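Local coordinates for protein aminotransferase (Helicobacter pylori, PDB 2FNU) that catalyses the pyridoxal-phosphate-dependent transamination of a UDP-linked 4-keto sugar in the biosynthesis of pseudaminic acid, which modifies flagellin, at residues E39-F44 and H157-E162; K183-A188 and P247-K252. All blocks are in the same frame, centred on the assembly; numbering follows the deposited sequence.

Contact 1: residues E39-F44 and H157-E162; sequences EALCEF and HALGSE. With PMP (4'-deoxy-4'-aminopyridoxal-5'-phosphate), chain E.
Phe-44 on helix 32-45 and Gly-160 in the type II turn Ala-158 to Ser-161 mark the closest backbone approach, 8.4 Å between their CA atoms. The turn, closed by Ser-161 N to Ala-158 O, presents Leu-159 and Gly-160 to the helix. With CG anti to its backbone N (chi1 -176°), Phe-44 reaches across and sets the CE2 corner of its ring against the turn. Gly-160 N lies at that edge, near the ring plane, 4.0 Å from CE2 of Phe-44. Leu-159 approaches the same ring obliquely, with its CG 4.0 Å from Phe-44 CE2. Its CD1 continues toward the helix and meets Leu-41 CD2 at 4.3 Å. Gly-160 has phi 99°, where a CB would strike the preceding carbonyl O. Leu-243 of helix 233-244 packs on both Leu-41 and Phe-44. At the other end of the loop, O3 of the cofactor lies at the edge of the imidazole, near its plane, hydrogen-bonded to His-157 NE2 at 2.9 Å, while ND1 bonds to Ala-131 N, which helps fix the ring's rotation. Helix and loop thus meet behind the cofactor pocket of a fold type I aminotransferase.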
ATOM      1  N   GLU B  39      -0.833 -14.585 -12.948  1.00 12.52           N
ATOM      2  CA  GLU B  39      -1.114 -15.570 -14.000  1.00 12.49           C
ATOM      3  C   GLU B  39      -2.355 -16.389 -13.670  1.00 11.48           C
ATOM      4  O   GLU B  39      -3.180 -16.653 -14.557  1.00 14.21           O
ATOM      5  CB  GLU B  39       0.092 -16.489 -14.208  1.00 15.68           C
ATOM      6  CG  GLU B  39       1.252 -15.764 -14.895  1.00 19.10           C
ATOM      7  CD  GLU B  39       2.603 -16.459 -14.771  1.00 33.27           C
ATOM      8  OE1 GLU B  39       3.590 -15.873 -15.259  1.00 33.71           O
ATOM      9  OE2 GLU B  39       2.687 -17.566 -14.197  1.00 34.95           O
ATOM     10  N   ALA B  40      -2.499 -16.782 -12.403  1.00 11.56           N
ATOM     11  CA  ALA B  40      -3.662 -17.561 -12.001  1.00 11.42           C
ATOM     12  C   ALA B  40      -4.958 -16.751 -12.135  1.00 12.39           C
ATOM     13  O   ALA B  40      -6.019 -17.276 -12.504  1.00 13.13           O
ATOM     14  CB  ALA B  40      -3.471 -18.110 -10.589  1.00 13.47           C
ATOM     15  N   LEU B  41      -4.881 -15.453 -11.840  1.00 12.66           N
ATOM     16  CA  LEU B  41      -6.048 -14.592 -12.030  1.00 12.46           C
ATOM     17  C   LEU B  41      -6.433 -14.505 -13.509  1.00 11.84           C
ATOM     18  O   LEU B  41      -7.618 -14.518 -13.846  1.00 13.00           O
ATOM     19  CB  LEU B  41      -5.807 -13.186 -11.456  1.00 12.25           C
ATOM     20  CG  LEU B  41      -5.794 -13.110  -9.918  1.00 12.20           C
ATOM     21  CD1 LEU B  41      -5.126 -11.803  -9.465  1.00 12.44           C
ATOM     22  CD2 LEU B  41      -7.224 -13.221  -9.347  1.00 14.33           C
ATOM     23  N   CYS B  42      -5.437 -14.400 -14.388  1.00 12.33           N
ATOM     24  CA  CYS B  42      -5.736 -14.348 -15.821  1.00 11.46           C
ATOM     25  C   CYS B  42      -6.415 -15.644 -16.267  1.00 11.78           C
ATOM     26  O   CYS B  42      -7.339 -15.604 -17.082  1.00 13.85           O
ATOM     27  CB  CYS B  42      -4.452 -14.138 -16.628  1.00 14.62           C
ATOM     28  SG  CYS B  42      -3.801 -12.452 -16.419  1.00 15.19           S
ATOM     29  N   GLU B  43      -5.941 -16.775 -15.755  1.00 12.44           N
ATOM     30  CA  GLU B  43      -6.515 -18.076 -16.127  1.00 13.53           C
ATOM     31  C   GLU B  43      -7.939 -18.226 -15.585  1.00 12.80           C
ATOM     32  O   GLU B  43      -8.847 -18.684 -16.285  1.00 14.71           O
ATOM     33  CB  GLU B  43      -5.620 -19.215 -15.660  1.00 14.17           C
ATOM     34  CG  GLU B  43      -4.322 -19.205 -16.425  1.00 23.33           C
ATOM     35  CD  GLU B  43      -3.596 -20.531 -16.413  1.00 42.20           C
ATOM     36  OE1 GLU B  43      -4.266 -21.585 -16.322  1.00 49.57           O
ATOM     37  OE2 GLU B  43      -2.347 -20.508 -16.510  1.00 46.14           O
ATOM     38  N   PHE B  44      -8.149 -17.772 -14.351  1.00 12.11           N
ATOM     39  CA  PHE B  44      -9.471 -17.842 -13.739  1.00 12.90           C
ATOM     40  C   PHE B  44     -10.507 -16.994 -14.470  1.00 13.66           C
ATOM     41  O   PHE B  44     -11.647 -17.419 -14.643  1.00 15.02           O
ATOM     42  CB  PHE B  44      -9.333 -17.397 -12.277  1.00 14.43           C
ATOM     43  CG  PHE B  44     -10.595 -17.504 -11.454  1.00 14.65           C
ATOM     44  CD1 PHE B  44     -11.035 -18.724 -10.979  1.00 16.26           C
ATOM     45  CD2 PHE B  44     -11.302 -16.358 -11.095  1.00 13.45           C
ATOM     46  CE1 PHE B  44     -12.197 -18.806 -10.204  1.00 18.47           C
ATOM     47  CE2 PHE B  44     -12.460 -16.444 -10.323  1.00 14.89           C
ATOM     48  CZ  PHE B  44     -12.888 -17.659  -9.876  1.00 16.61           C
ATOM     49  N   HIS B 157     -16.206  -6.435  -5.034  1.00 10.77           N
ATOM     50  CA  HIS B 157     -17.021  -7.469  -4.384  1.00 12.99           C
ATOM     51  C   HIS B 157     -17.152  -8.750  -5.188  1.00 12.75           C
ATOM     52  O   HIS B 157     -17.727  -9.729  -4.685  1.00 13.81           O
ATOM     53  CB  HIS B 157     -18.469  -6.978  -4.187  1.00 12.69           C
ATOM     54  CG  HIS B 157     -18.604  -5.805  -3.270  1.00 14.24           C
ATOM     55  ND1 HIS B 157     -19.830  -5.352  -2.835  1.00 12.91           N
ATOM     56  CD2 HIS B 157     -17.679  -4.981  -2.720  1.00 14.26           C
ATOM     57  CE1 HIS B 157     -19.656  -4.302  -2.048  1.00 13.31           C
ATOM     58  NE2 HIS B 157     -18.360  -4.054  -1.960  1.00 14.25           N
ATOM     59  N   ALA B 158     -16.678  -8.737  -6.433  1.00 11.51           N
ATOM     60  CA  ALA B 158     -17.257  -9.638  -7.432  1.00 10.85           C
ATOM     61  C   ALA B 158     -16.353 -10.705  -8.036  1.00 12.44           C
ATOM     62  O   ALA B 158     -16.691 -11.246  -9.096  1.00 13.46           O
ATOM     63  CB  ALA B 158     -17.909  -8.827  -8.570  1.00 12.48           C
ATOM     64  N   LEU B 159     -15.239 -11.033  -7.379  1.00 12.71           N
ATOM     65  CA  LEU B 159     -14.423 -12.127  -7.921  1.00 11.25           C
ATOM     66  C   LEU B 159     -15.234 -13.432  -7.951  1.00 13.30           C
ATOM     67  O   LEU B 159     -15.721 -13.919  -6.914  1.00 14.18           O
ATOM     68  CB  LEU B 159     -13.133 -12.304  -7.132  1.00 12.49           C
ATOM     69  CG  LEU B 159     -12.184 -13.334  -7.768  1.00 14.38           C
ATOM     70  CD1 LEU B 159     -11.461 -12.770  -8.970  1.00 16.90           C
ATOM     71  CD2 LEU B 159     -11.208 -13.805  -6.713  1.00 17.73           C
ATOM     72  N   GLY B 160     -15.372 -13.984  -9.153  1.00 12.80           N
ATOM     73  CA  GLY B 160     -16.151 -15.203  -9.339  1.00 12.65           C
ATOM     74  C   GLY B 160     -17.567 -14.957  -9.838  1.00 13.89           C
ATOM     75  O   GLY B 160     -18.241 -15.881 -10.306  1.00 15.37           O
ATOM     76  N   SER B 161     -18.042 -13.716  -9.728  1.00 12.07           N
ATOM     77  CA  SER B 161     -19.355 -13.368 -10.275  1.00 12.13           C
ATOM     78  C   SER B 161     -19.361 -13.455 -11.790  1.00 12.45           C
ATOM     79  O   SER B 161     -18.311 -13.319 -12.426  1.00 13.79           O
ATOM     80  CB  SER B 161     -19.763 -11.952  -9.849  1.00 14.46           C
ATOM     81  OG  SER B 161     -19.844 -11.875  -8.434  1.00 13.37           O
ATOM     82  N   GLU B 162     -20.563 -13.669 -12.345  1.00 12.33           N
ATOM     83  CA  GLU B 162     -20.751 -13.837 -13.797  1.00 12.58           C
ATOM     84  C   GLU B 162     -21.803 -12.895 -14.379  1.00 13.58           C
ATOM     85  O   GLU B 162     -22.698 -12.396 -13.679  1.00 13.54           O
ATOM     86  CB  GLU B 162     -21.146 -15.283 -14.110  1.00 14.80           C
ATOM     87  CG  GLU B 162     -20.026 -16.259 -13.761  1.00 11.55           C
ATOM     88  CD  GLU B 162     -20.367 -17.724 -14.036  1.00 16.53           C
ATOM     89  OE1 GLU B 162     -21.442 -18.034 -14.613  1.00 17.34           O
ATOM     90  OE2 GLU B 162     -19.546 -18.582 -13.643  1.00 20.80           O
TER
HETATM   91  N1  PMP E 903     -14.465  -0.568  -3.670  1.00 12.06           N
HETATM   92  C2  PMP E 903     -15.451  -1.256  -3.011  1.00 11.92           C
HETATM   93  C2A PMP E 903     -16.777  -1.461  -3.705  1.00 14.52           C
HETATM   94  C3  PMP E 903     -15.196  -1.756  -1.726  1.00 14.41           C
HETATM   95  O3  PMP E 903     -16.151  -2.473  -1.064  1.00 17.19           O
HETATM   96  C4  PMP E 903     -13.946  -1.533  -1.103  1.00 12.32           C
HETATM   97  C4A PMP E 903     -13.673  -1.985   0.316  1.00 18.26           C
HETATM   98  N4A PMP E 903     -14.854  -1.934   1.150  1.00 23.43           N
HETATM   99  C5  PMP E 903     -12.940  -0.883  -1.826  1.00 10.71           C
HETATM  100  C6  PMP E 903     -13.210  -0.464  -3.127  1.00 14.69           C
HETATM  101  C5A PMP E 903     -11.559  -0.645  -1.241  1.00 14.45           C
HETATM  102  O4P PMP E 903     -10.878  -1.885  -1.278  1.00 12.94           O
HETATM  103  P   PMP E 903      -9.625  -2.140  -0.292  1.00 12.08           P
HETATM  104  O1P PMP E 903     -10.215  -2.365   1.080  1.00 15.04           O
HETATM  105  O2P PMP E 903      -8.990  -3.400  -0.800  1.00 11.87           O
HETATM  106  O3P PMP E 903      -8.688  -0.965  -0.364  1.00 11.88           O

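Contact 2: residues K183-A188 and P247-K252; sequences KPITTA and PFLMQK. With PMP (4'-deoxy-4'-aminopyridoxal-5'-phosphate), chain E.
Pro-184 and Ile-185 meet Leu-249 between two flat groups, the pyridine ring of the cofactor beyond Lys-183 and the phenyl ring of Phe-248 on the helix. Lys-183 NZ is tilted well off the pyridine plane and donates to O3, the oxygen at the ring's edge, at 3.2 Å. The Phe-248 ring takes Lys-252 CG on one face, 4.0 Å above its plane and offset toward the rim, one helical turn on. Residues 183-188 belong to the lysine-bearing loop of fold type I aminotransferases, between strands 174-178 and 191-195. Lys-183 is the residue that carries pyridoxal phosphate as an aldimine; here it is not attached, and its NZ stands 3.9 Å from N4A of the aminated cofactor. Bends at chi2 and chi4 bring the amine there, and the UDP-sugar touches this residue too.

Behind the lysine, helix 246-264 points Leu-249 at the loop. One branch does the touching: Leu-249 CD1 sits 4.2 Å from Ile-185 CG2 and equally far from Pro-184 O. The two side chains cross at about a right angle. Ile-185 puts CG1 between its backbone N and carbonyl carbon (chi1 64°), which leaves CG2 to face the leucine while the longer branch leads away. The buried polar backbone is gripped from outside the two segments: Arg-253 NH1 bonds to Pro-184 O, and Gln-242 OE1 to Thr-186 N. Leu-28 of the second subunit packs on Thr-186. Thr-186 also opens an ST turn, in which its OG1, bonded as well to Phe-179 O, accepts from Ala-188 N at 2.8 Å, with an N-H...O angle of 146°.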
ATOM      1  N   LYS B 183     -13.222 -10.226   1.970  1.00 12.31           N
ATOM      2  CA  LYS B 183     -13.680 -10.337   0.581  1.00 12.20           C
ATOM      3  C   LYS B 183     -13.763 -11.790   0.090  1.00 14.54           C
ATOM      4  O   LYS B 183     -13.395 -12.718   0.825  1.00 14.48           O
ATOM      5  CB  LYS B 183     -12.797  -9.489  -0.326  1.00 14.36           C
ATOM      6  CG  LYS B 183     -12.992  -7.975  -0.125  1.00 15.10           C
ATOM      7  CD  LYS B 183     -14.314  -7.481  -0.678  1.00 18.58           C
ATOM      8  CE  LYS B 183     -14.383  -5.948  -0.619  1.00 28.74           C
ATOM      9  NZ  LYS B 183     -15.705  -5.474  -0.180  1.00 40.60           N
ATOM     10  N   PRO B 184     -14.308 -12.005  -1.117  1.00 12.80           N
ATOM     11  CA  PRO B 184     -14.505 -13.387  -1.581  1.00 14.52           C
ATOM     12  C   PRO B 184     -13.299 -14.314  -1.434  1.00 15.39           C
ATOM     13  O   PRO B 184     -13.464 -15.484  -1.073  1.00 14.59           O
ATOM     14  CB  PRO B 184     -14.936 -13.196  -3.038  1.00 14.00           C
ATOM     15  CG  PRO B 184     -15.773 -11.926  -2.958  1.00 15.31           C
ATOM     16  CD  PRO B 184     -14.913 -11.035  -2.060  1.00 12.91           C
ATOM     17  N   ILE B 185     -12.108 -13.804  -1.731  1.00 12.69           N
ATOM     18  CA  ILE B 185     -10.865 -14.465  -1.293  1.00 12.94           C
ATOM     19  C   ILE B 185     -10.022 -13.370  -0.684  1.00 12.70           C
ATOM     20  O   ILE B 185     -10.262 -12.183  -0.947  1.00 13.43           O
ATOM     21  CB  ILE B 185     -10.064 -15.166  -2.421  1.00 13.84           C
ATOM     22  CG1 ILE B 185      -9.562 -14.151  -3.457  1.00 15.28           C
ATOM     23  CG2 ILE B 185     -10.868 -16.337  -3.019  1.00 16.56           C
ATOM     24  CD1 ILE B 185      -8.521 -14.736  -4.455  1.00 17.96           C
ATOM     25  N   THR B 186      -9.008 -13.750   0.088  1.00 13.04           N
ATOM     26  CA  THR B 186      -8.217 -12.741   0.787  1.00 12.36           C
ATOM     27  C   THR B 186      -6.709 -12.931   0.710  1.00 14.30           C
ATOM     28  O   THR B 186      -6.213 -14.053   0.587  1.00 14.71           O
ATOM     29  CB  THR B 186      -8.621 -12.640   2.275  1.00 14.45           C
ATOM     30  OG1 THR B 186      -8.004 -11.483   2.848  1.00 13.81           O
ATOM     31  CG2 THR B 186      -8.162 -13.885   3.068  1.00 15.98           C
ATOM     32  N   THR B 187      -6.009 -11.805   0.784  1.00 12.77           N
ATOM     33  CA  THR B 187      -4.565 -11.754   1.002  1.00 12.17           C
ATOM     34  C   THR B 187      -4.281 -10.869   2.238  1.00 14.52           C
ATOM     35  O   THR B 187      -3.186 -10.296   2.347  1.00 13.78           O
ATOM     36  CB  THR B 187      -3.844 -11.188  -0.251  1.00 13.84           C
ATOM     37  OG1 THR B 187      -4.299  -9.849  -0.523  1.00 13.54           O
ATOM     38  CG2 THR B 187      -4.145 -12.060  -1.459  1.00 16.13           C
ATOM     39  N   ALA B 188      -5.276 -10.774   3.141  1.00 13.07           N
ATOM     40  CA  ALA B 188      -5.317  -9.882   4.322  1.00 13.58           C
ATOM     41  C   ALA B 188      -5.623  -8.433   3.942  1.00 13.84           C
ATOM     42  O   ALA B 188      -6.622  -7.869   4.388  1.00 12.93           O
ATOM     43  CB  ALA B 188      -4.036  -9.984   5.183  1.00 16.21           C
ATOM     44  N   PRO B 247     -14.064 -21.136  -6.239  1.00 14.19           N
ATOM     45  CA  PRO B 247     -15.419 -21.642  -6.512  1.00 16.27           C
ATOM     46  C   PRO B 247     -16.065 -22.376  -5.327  1.00 15.91           C
ATOM     47  O   PRO B 247     -17.278 -22.235  -5.099  1.00 15.73           O
ATOM     48  CB  PRO B 247     -15.203 -22.585  -7.699  1.00 16.14           C
ATOM     49  CG  PRO B 247     -13.975 -22.009  -8.393  1.00 15.93           C
ATOM     50  CD  PRO B 247     -13.087 -21.648  -7.220  1.00 16.95           C
ATOM     51  N   PHE B 248     -15.267 -23.154  -4.594  1.00 14.16           N
ATOM     52  CA  PHE B 248     -15.740 -23.837  -3.388  1.00 14.10           C
ATOM     53  C   PHE B 248     -16.239 -22.830  -2.350  1.00 16.33           C
ATOM     54  O   PHE B 248     -17.335 -22.981  -1.794  1.00 14.80           O
ATOM     55  CB  PHE B 248     -14.614 -24.712  -2.810  1.00 15.27           C
ATOM     56  CG  PHE B 248     -14.919 -25.292  -1.454  1.00 20.26           C
ATOM     57  CD1 PHE B 248     -15.590 -26.502  -1.338  1.00 22.14           C
ATOM     58  CD2 PHE B 248     -14.529 -24.627  -0.293  1.00 23.35           C
ATOM     59  CE1 PHE B 248     -15.879 -27.042  -0.072  1.00 22.34           C
ATOM     60  CE2 PHE B 248     -14.811 -25.161   0.975  1.00 24.07           C
ATOM     61  CZ  PHE B 248     -15.490 -26.370   1.071  1.00 21.86           C
ATOM     62  N   LEU B 249     -15.445 -21.796  -2.088  1.00 15.04           N
ATOM     63  CA  LEU B 249     -15.825 -20.793  -1.101  1.00 13.14           C
ATOM     64  C   LEU B 249     -17.098 -20.071  -1.557  1.00 13.39           C
ATOM     65  O   LEU B 249     -17.995 -19.799  -0.757  1.00 14.40           O
ATOM     66  CB  LEU B 249     -14.679 -19.784  -0.915  1.00 12.55           C
ATOM     67  CG  LEU B 249     -13.370 -20.385  -0.383  1.00 14.23           C
ATOM     68  CD1 LEU B 249     -12.188 -19.407  -0.516  1.00 15.75           C
ATOM     69  CD2 LEU B 249     -13.524 -20.828   1.080  1.00 16.02           C
ATOM     70  N   MET B 250     -17.168 -19.750  -2.853  1.00 12.53           N
ATOM     71  CA  MET B 250     -18.319 -19.045  -3.407  1.00 11.87           C
ATOM     72  C   MET B 250     -19.577 -19.901  -3.260  1.00 13.68           C
ATOM     73  O   MET B 250     -20.666 -19.391  -2.936  1.00 15.25           O
ATOM     74  CB  MET B 250     -18.069 -18.695  -4.880  1.00 13.97           C
ATOM     75  CG  MET B 250     -19.257 -18.029  -5.565  1.00 17.21           C
ATOM     76  SD  MET B 250     -18.743 -17.336  -7.148  1.00 15.71           S
ATOM     77  CE  MET B 250     -20.000 -18.010  -8.242  1.00 23.92           C
ATOM     78  N   GLN B 251     -19.428 -21.204  -3.479  1.00 14.25           N
ATOM     79  CA  GLN B 251     -20.581 -22.102  -3.366  1.00 15.29           C
ATOM     80  C   GLN B 251     -21.029 -22.271  -1.902  1.00 14.08           C
ATOM     81  O   GLN B 251     -22.229 -22.425  -1.626  1.00 15.49           O
ATOM     82  CB  GLN B 251     -20.306 -23.443  -4.047  1.00 16.47           C
ATOM     83  CG  GLN B 251     -21.478 -24.445  -3.964  1.00 17.28           C
ATOM     84  CD  GLN B 251     -22.756 -23.977  -4.683  1.00 18.42           C
ATOM     85  OE1 GLN B 251     -22.736 -23.133  -5.601  1.00 20.92           O
ATOM     86  NE2 GLN B 251     -23.885 -24.538  -4.260  1.00 21.14           N
ATOM     87  N   LYS B 252     -20.083 -22.228  -0.958  1.00 13.80           N
ATOM     88  CA  LYS B 252     -20.484 -22.214   0.447  1.00 13.27           C
ATOM     89  C   LYS B 252     -21.339 -20.998   0.763  1.00 14.99           C
ATOM     90  O   LYS B 252     -22.336 -21.116   1.477  1.00 16.49           O
ATOM     91  CB  LYS B 252     -19.280 -22.302   1.382  1.00 14.16           C
ATOM     92  CG  LYS B 252     -18.588 -23.664   1.337  1.00 16.86           C
ATOM     93  CD  LYS B 252     -19.443 -24.726   2.021  1.00 24.31           C
ATOM     94  CE  LYS B 252     -18.759 -26.089   2.008  1.00 40.51           C
ATOM     95  NZ  LYS B 252     -19.659 -27.166   2.521  1.00 51.18           N
TER
HETATM   96  N1  PMP E 903     -14.465  -0.568  -3.670  1.00 12.06           N
HETATM   97  C2  PMP E 903     -15.451  -1.256  -3.011  1.00 11.92           C
HETATM   98  C2A PMP E 903     -16.777  -1.461  -3.705  1.00 14.52           C
HETATM   99  C3  PMP E 903     -15.196  -1.756  -1.726  1.00 14.41           C
HETATM  100  O3  PMP E 903     -16.151  -2.473  -1.064  1.00 17.19           O
HETATM  101  C4  PMP E 903     -13.946  -1.533  -1.103  1.00 12.32           C
HETATM  102  C4A PMP E 903     -13.673  -1.985   0.316  1.00 18.26           C
HETATM  103  N4A PMP E 903     -14.854  -1.934   1.150  1.00 23.43           N
HETATM  104  C5  PMP E 903     -12.940  -0.883  -1.826  1.00 10.71           C
HETATM  105  C6  PMP E 903     -13.210  -0.464  -3.127  1.00 14.69           C
HETATM  106  C5A PMP E 903     -11.559  -0.645  -1.241  1.00 14.45           C
HETATM  107  O4P PMP E 903     -10.878  -1.885  -1.278  1.00 12.94           O
HETATM  108  P   PMP E 903      -9.625  -2.140  -0.292  1.00 12.08           P
HETATM  109  O1P PMP E 903     -10.215  -2.365   1.080  1.00 15.04           O
HETATM  110  O2P PMP E 903      -8.990  -3.400  -0.800  1.00 11.87           O
HETATM  111  O3P PMP E 903      -8.688  -0.965  -0.364  1.00 11.88           O

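In the fold
Contact 1 closes before contact 2 opens along the chain, and their centres lie 11 Å apart. Both hang on the seven-stranded mixed sheet: loop 157-162 follows strand 150-154, and residues 183-188 lie in the loop between 174-178, which runs beside 150-154, and 191-195, the next strand across. The loops touch, with Leu-159 CD2 3.6 Å from Ile-185 CD1, and Gly-160 O meets Met-250 CE of helix 246-264 at 3.4 Å. Helix 233-244 is shared, its Leu-243 touching Leu-41, Phe-44 and Ile-185. At the cofactor, His-157 and Lys-183 converge on O3, so the two helix-backed loops together shape one side of the pyridoxal pocket.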